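Local atomic coordinates of yersinopine synthase (Yersinia pestis, PDB entry 6C4M), a protein that catalyses the NADPH-dependent reductive condensation of pyruvate with an amino-acid-derived intermediate, the last step in making the metallophore yersinopine. Residues Asp299-Arg313 against Leu420-Arg433. Sequence-based numbering, arbitrary orientation.
Sequences DLAGLADDYKRLLNR and LDVVMPTAQRLLQR
Met424 CE lies 3.5 Å from Tyr307 CD1, the two side chains crossing at about a right angle; a bend at chi3 (83°) turns this methyl to the ring while SD rests on Leu310 CD2. One turn earlier on helix 299-313, Leu303 spreads its two methyls, CD1 against Ala427 CB at 3.9 Å and CD2 against Leu430 CD1. Pro261 of the helix bearing His260, the inferred proton donor/acceptor, touches Leu303 and Leu430. Thr426 fits as a knob among Asp299, Gly302, Leu303 and Asp306, in keeping with helix axes only 8.2 Å apart, their N-to-C directions 123° apart. Met424 is the second helix's N-cap residue, but a carboxylate from the other helix meets its first turn: Asp306 OD2 accepts a nearly straight bond from Ala427 N (3.0 Å, 167°) and a weak one from Thr426 N. Asp306 OD1 takes Arg309 NH2 on its anti lone pair, and NE of the same arginine bonds Val423 O. Arg313 NE meets Leu420 O in the carbonyl plane at 3.1 Å. At the opposite end, Arg429 grips Asp299 OD1 side-on through NE and NH2 (2.8 Å for NH2), while Asp299 OD2 receives a weak bond from Arg433 NH2 and a water linking it to Arg433 NH1, also bonded to Leu265 O.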
loop_
_atom_site.group_PDB
_atom_site.type_symbol
_atom_site.label_atom_id
_atom_site.label_comp_id
_atom_site.label_asym_id
_atom_site.label_seq_id
_atom_site.Cartn_x
_atom_site.Cartn_y
_atom_site.Cartn_z
ATOM N N ASP A 299 12.409 -10.940 -2.591
ATOM C CA ASP A 299 12.419 -12.384 -2.882
ATOM C C ASP A 299 11.584 -12.713 -4.123
ATOM O O ASP A 299 11.910 -13.646 -4.862
ATOM C CB ASP A 299 11.888 -13.213 -1.706
ATOM C CG ASP A 299 12.857 -13.299 -0.527
ATOM O OD1 ASP A 299 14.065 -13.026 -0.693
ATOM O OD2 ASP A 299 12.403 -13.715 0.559
ATOM N N LEU A 300 10.484 -11.987 -4.343
ATOM C CA LEU A 300 9.678 -12.214 -5.526
ATOM C C LEU A 300 10.487 -11.915 -6.780
ATOM O O LEU A 300 10.523 -12.710 -7.728
ATOM C CB LEU A 300 8.415 -11.359 -5.455
ATOM C CG LEU A 300 7.450 -11.367 -6.651
ATOM C CD1 LEU A 300 7.015 -12.735 -6.947
ATOM C CD2 LEU A 300 6.242 -10.499 -6.352
ATOM N N ALA A 301 11.162 -10.772 -6.794
ATOM C CA ALA A 301 11.988 -10.425 -7.939
ATOM C C ALA A 301 13.162 -11.388 -8.093
ATOM O O ALA A 301 13.507 -11.766 -9.213
ATOM C CB ALA A 301 12.480 -8.990 -7.783
ATOM N N GLY A 302 13.823 -11.750 -6.988
ATOM C CA GLY A 302 14.971 -12.647 -7.074
ATOM C C GLY A 302 14.606 -14.047 -7.543
ATOM O O GLY A 302 15.364 -14.690 -8.287
ATOM N N LEU A 303 13.461 -14.564 -7.091
ATOM C CA LEU A 303 13.026 -15.881 -7.564
ATOM C C LEU A 303 12.708 -15.877 -9.064
ATOM O O LEU A 303 13.032 -16.838 -9.785
ATOM C CB LEU A 303 11.816 -16.342 -6.738
ATOM C CG LEU A 303 11.202 -17.707 -7.084
ATOM C CD1 LEU A 303 12.216 -18.803 -6.883
ATOM C CD2 LEU A 303 9.951 -17.968 -6.267
ATOM N N ALA A 304 12.082 -14.809 -9.562
ATOM C CA ALA A 304 11.909 -14.666 -11.006
ATOM C C ALA A 304 13.257 -14.679 -11.730
ATOM O O ALA A 304 13.390 -15.300 -12.789
ATOM C CB ALA A 304 11.136 -13.373 -11.312
ATOM N N ASP A 305 14.265 -13.975 -11.186
ATOM C CA ASP A 305 15.611 -14.058 -11.762
ATOM C C ASP A 305 16.100 -15.503 -11.791
ATOM O O ASP A 305 16.775 -15.912 -12.737
ATOM C CB ASP A 305 16.624 -13.224 -10.958
ATOM C CG ASP A 305 16.446 -11.749 -11.102
ATOM O OD1 ASP A 305 16.034 -11.285 -12.186
ATOM O OD2 ASP A 305 16.788 -11.051 -10.120
ATOM N N ASP A 306 15.832 -16.263 -10.724
ATOM C CA ASP A 306 16.297 -17.646 -10.642
ATOM C C ASP A 306 15.643 -18.513 -11.730
ATOM O O ASP A 306 16.308 -19.327 -12.388
ATOM C CB ASP A 306 15.988 -18.222 -9.257
ATOM C CG ASP A 306 16.866 -17.638 -8.136
ATOM O OD1 ASP A 306 17.768 -16.812 -8.407
ATOM O OD2 ASP A 306 16.651 -18.037 -6.970
ATOM N N TYR A 307 14.324 -18.369 -11.905
ATOM C CA TYR A 307 13.623 -19.151 -12.911
ATOM C C TYR A 307 14.105 -18.792 -14.310
ATOM O O TYR A 307 14.216 -19.659 -15.172
ATOM C CB TYR A 307 12.116 -18.940 -12.799
ATOM C CG TYR A 307 11.426 -19.553 -11.581
ATOM C CD1 TYR A 307 11.869 -20.727 -10.992
ATOM C CD2 TYR A 307 10.295 -18.957 -11.048
ATOM C CE1 TYR A 307 11.202 -21.288 -9.894
ATOM C CE2 TYR A 307 9.622 -19.505 -9.957
ATOM C CZ TYR A 307 10.075 -20.657 -9.374
ATOM O OH TYR A 307 9.390 -21.166 -8.261
ATOM N N LYS A 308 14.435 -17.529 -14.548
ATOM C CA LYS A 308 15.026 -17.167 -15.831
ATOM C C LYS A 308 16.322 -17.932 -16.065
ATOM O O LYS A 308 16.568 -18.431 -17.178
ATOM C CB LYS A 308 15.273 -15.669 -15.901
ATOM C CG LYS A 308 16.199 -15.211 -17.012
ATOM C CD LYS A 308 16.295 -13.676 -16.910
ATOM C CE LYS A 308 17.149 -13.079 -17.989
ATOM N NZ LYS A 308 18.501 -13.667 -17.980
ATOM N N ARG A 309 17.165 -18.025 -15.033
ATOM C CA ARG A 309 18.401 -18.799 -15.139
ATOM C C ARG A 309 18.111 -20.249 -15.482
ATOM O O ARG A 309 18.781 -20.838 -16.336
ATOM C CB ARG A 309 19.193 -18.744 -13.831
ATOM C CG ARG A 309 20.595 -18.171 -13.979
ATOM C CD ARG A 309 21.389 -18.099 -12.629
ATOM N NE ARG A 309 20.656 -17.418 -11.550
ATOM C CZ ARG A 309 20.470 -16.104 -11.475
ATOM N NH1 ARG A 309 20.959 -15.311 -12.418
ATOM N NH2 ARG A 309 19.784 -15.577 -10.458
ATOM N N LEU A 310 17.142 -20.854 -14.785
ATOM C CA LEU A 310 16.845 -22.267 -14.991
ATOM C C LEU A 310 16.224 -22.504 -16.355
ATOM O O LEU A 310 16.643 -23.403 -17.090
ATOM C CB LEU A 310 15.909 -22.773 -13.888
ATOM C CG LEU A 310 15.475 -24.235 -13.984
ATOM C CD1 LEU A 310 16.680 -25.147 -14.014
ATOM C CD2 LEU A 310 14.561 -24.609 -12.819
ATOM N N LEU A 311 15.193 -21.728 -16.689
ATOM C CA LEU A 311 14.554 -21.841 -17.995
ATOM C C LEU A 311 15.559 -21.646 -19.124
ATOM O O LEU A 311 15.627 -22.456 -20.059
ATOM C CB LEU A 311 13.429 -20.829 -18.094
ATOM C CG LEU A 311 12.207 -21.113 -17.226
ATOM C CD1 LEU A 311 11.265 -19.925 -17.222
ATOM C CD2 LEU A 311 11.493 -22.332 -17.748
ATOM N N ASN A 312 16.348 -20.572 -19.056
ATOM C CA ASN A 312 17.347 -20.335 -20.091
ATOM C C ASN A 312 18.260 -21.541 -20.264
ATOM O O ASN A 312 18.592 -21.922 -21.392
ATOM C CB ASN A 312 18.169 -19.100 -19.755
ATOM C CG ASN A 312 17.386 -17.802 -19.944
ATOM O OD1 ASN A 312 16.208 -17.813 -20.289
ATOM N ND2 ASN A 312 18.030 -16.697 -19.685
ATOM N N ARG A 313 18.681 -22.147 -19.151
ATOM C CA ARG A 313 19.500 -23.353 -19.219
ATOM C C ARG A 313 18.760 -24.470 -19.922
ATOM O O ARG A 313 19.360 -25.266 -20.651
ATOM C CB ARG A 313 19.890 -23.780 -17.800
ATOM C CG ARG A 313 20.733 -25.028 -17.728
ATOM C CD ARG A 313 22.148 -24.769 -18.185
ATOM N NE ARG A 313 22.982 -25.903 -17.822
ATOM C CZ ARG A 313 23.194 -26.965 -18.593
ATOM N NH1 ARG A 313 22.666 -27.036 -19.810
ATOM N NH2 ARG A 313 23.960 -27.953 -18.146
ATOM N N LEU A 420 21.842 -29.392 -13.105
ATOM C CA LEU A 420 22.272 -28.714 -14.319
ATOM C C LEU A 420 23.308 -27.629 -14.071
ATOM O O LEU A 420 23.659 -26.908 -15.007
ATOM C CB LEU A 420 21.062 -28.120 -15.029
ATOM C CG LEU A 420 20.034 -29.162 -15.475
ATOM C CD1 LEU A 420 18.781 -28.516 -16.064
ATOM C CD2 LEU A 420 20.660 -30.059 -16.472
ATOM N N ASP A 421 23.807 -27.502 -12.843
ATOM C CA ASP A 421 24.835 -26.518 -12.507
ATOM C C ASP A 421 24.284 -25.088 -12.578
ATOM O O ASP A 421 24.974 -24.153 -12.994
ATOM C CB ASP A 421 26.062 -26.686 -13.405
ATOM C CG ASP A 421 26.657 -28.096 -13.321
ATOM O OD1 ASP A 421 26.976 -28.519 -12.184
ATOM O OD2 ASP A 421 26.786 -28.779 -14.377
ATOM N N VAL A 422 23.035 -24.920 -12.158
ATOM C CA VAL A 422 22.356 -23.629 -12.138
ATOM C C VAL A 422 22.108 -23.263 -10.682
ATOM O O VAL A 422 21.510 -24.052 -9.943
ATOM C CB VAL A 422 21.024 -23.685 -12.905
ATOM C CG1 VAL A 422 20.249 -22.408 -12.707
ATOM C CG2 VAL A 422 21.244 -23.930 -14.410
ATOM N N VAL A 423 22.521 -22.066 -10.275
ATOM C CA VAL A 423 22.305 -21.612 -8.903
ATOM C C VAL A 423 21.044 -20.769 -8.862
ATOM O O VAL A 423 20.805 -19.941 -9.754
ATOM C CB VAL A 423 23.525 -20.833 -8.369
ATOM C CG1 VAL A 423 24.792 -21.663 -8.583
ATOM C CG2 VAL A 423 23.641 -19.482 -9.020
ATOM N N MET A 424 20.206 -21.020 -7.855
ATOM C CA MET A 424 18.978 -20.257 -7.611
ATOM C C MET A 424 18.996 -19.767 -6.158
ATOM O O MET A 424 18.345 -20.351 -5.276
ATOM C CB MET A 424 17.744 -21.114 -7.914
ATOM C CG MET A 424 17.676 -21.682 -9.367
ATOM S SD MET A 424 16.314 -22.848 -9.505
ATOM C CE MET A 424 15.039 -21.646 -9.771
ATOM N N PRO A 425 19.742 -18.695 -5.869
ATOM C CA PRO A 425 19.939 -18.304 -4.460
ATOM C C PRO A 425 18.664 -17.908 -3.758
ATOM O O PRO A 425 18.547 -18.125 -2.550
ATOM C CB PRO A 425 20.915 -17.123 -4.547
ATOM C CG PRO A 425 21.554 -17.235 -5.854
ATOM C CD PRO A 425 20.565 -17.886 -6.777
ATOM N N THR A 426 17.709 -17.285 -4.441
ATOM C CA THR A 426 16.481 -16.926 -3.741
ATOM C C THR A 426 15.664 -18.171 -3.437
ATOM O O THR A 426 15.179 -18.342 -2.311
ATOM C CB THR A 426 15.684 -15.908 -4.551
ATOM O OG1 THR A 426 16.521 -14.777 -4.773
ATOM C CG2 THR A 426 14.469 -15.458 -3.808
ATOM N N ALA A 427 15.523 -19.069 -4.423
ATOM C CA ALA A 427 14.870 -20.351 -4.165
ATOM C C ALA A 427 15.539 -21.104 -3.015
ATOM O O ALA A 427 14.863 -21.692 -2.165
ATOM C CB ALA A 427 14.890 -21.219 -5.422
ATOM N N GLN A 428 16.863 -21.090 -2.969
ATOM C CA GLN A 428 17.572 -21.805 -1.918
ATOM C C GLN A 428 17.309 -21.168 -0.553
ATOM O O GLN A 428 17.033 -21.872 0.428
ATOM C CB GLN A 428 19.055 -21.816 -2.270
ATOM C CG GLN A 428 19.985 -22.513 -1.334
ATOM C CD GLN A 428 21.396 -22.505 -1.896
ATOM O OE1 GLN A 428 21.594 -22.656 -3.109
ATOM N NE2 GLN A 428 22.380 -22.298 -1.031
ATOM N N ARG A 429 17.323 -19.833 -0.490
ATOM C CA ARG A 429 17.063 -19.146 0.766
ATOM C C ARG A 429 15.652 -19.424 1.250
ATOM O O ARG A 429 15.443 -19.738 2.435
ATOM C CB ARG A 429 17.332 -17.638 0.598
ATOM C CG ARG A 429 16.607 -16.719 1.597
ATOM C CD ARG A 429 17.123 -15.211 1.591
ATOM N NE ARG A 429 16.606 -14.421 0.465
ATOM C CZ ARG A 429 17.238 -14.219 -0.699
ATOM N NH1 ARG A 429 18.448 -14.730 -0.927
ATOM N NH2 ARG A 429 16.657 -13.488 -1.650
ATOM N N LEU A 430 14.686 -19.386 0.326
ATOM C CA LEU A 430 13.288 -19.646 0.665
ATOM C C LEU A 430 13.091 -21.060 1.199
ATOM O O LEU A 430 12.330 -21.271 2.149
ATOM C CB LEU A 430 12.407 -19.435 -0.559
ATOM C CG LEU A 430 12.231 -18.048 -1.143
ATOM C CD1 LEU A 430 11.460 -18.035 -2.463
ATOM C CD2 LEU A 430 11.515 -17.183 -0.114
ATOM N N LEU A 431 13.711 -22.055 0.573
ATOM C CA LEU A 431 13.508 -23.414 1.062
ATOM C C LEU A 431 14.291 -23.693 2.342
ATOM O O LEU A 431 13.812 -24.440 3.199
ATOM C CB LEU A 431 13.874 -24.417 -0.032
ATOM C CG LEU A 431 12.830 -24.527 -1.153
ATOM C CD1 LEU A 431 13.301 -25.467 -2.257
ATOM C CD2 LEU A 431 11.454 -24.989 -0.641
ATOM N N GLN A 432 15.483 -23.107 2.488
ATOM C CA GLN A 432 16.210 -23.210 3.747
ATOM C C GLN A 432 15.377 -22.668 4.890
ATOM O O GLN A 432 15.331 -23.257 5.973
ATOM C CB GLN A 432 17.525 -22.454 3.646
ATOM C CG GLN A 432 18.550 -23.113 2.779
ATOM C CD GLN A 432 19.817 -22.298 2.716
ATOM O OE1 GLN A 432 19.812 -21.115 3.063
ATOM N NE2 GLN A 432 20.914 -22.925 2.304
ATOM N N ARG A 433 14.722 -21.533 4.669
ATOM C CA ARG A 433 13.934 -20.910 5.723
ATOM C C ARG A 433 12.747 -21.789 6.082
ATOM O O ARG A 433 12.472 -22.031 7.262
ATOM C CB ARG A 433 13.481 -19.522 5.258
ATOM C CG ARG A 433 12.747 -18.691 6.284
ATOM C CD ARG A 433 12.053 -17.472 5.647
ATOM N NE ARG A 433 12.970 -16.491 5.048
ATOM C CZ ARG A 433 12.682 -15.773 3.965
ATOM N NH1 ARG A 433 11.508 -15.923 3.384
ATOM N NH2 ARG A 433 13.553 -14.888 3.466
HETATM O O HOH W 1 9.989 -14.136 1.556
HETATM O O HOH W 2 13.986 -12.048 2.116
HETATM O O HOH W 3 18.395 -14.661 -6.729
#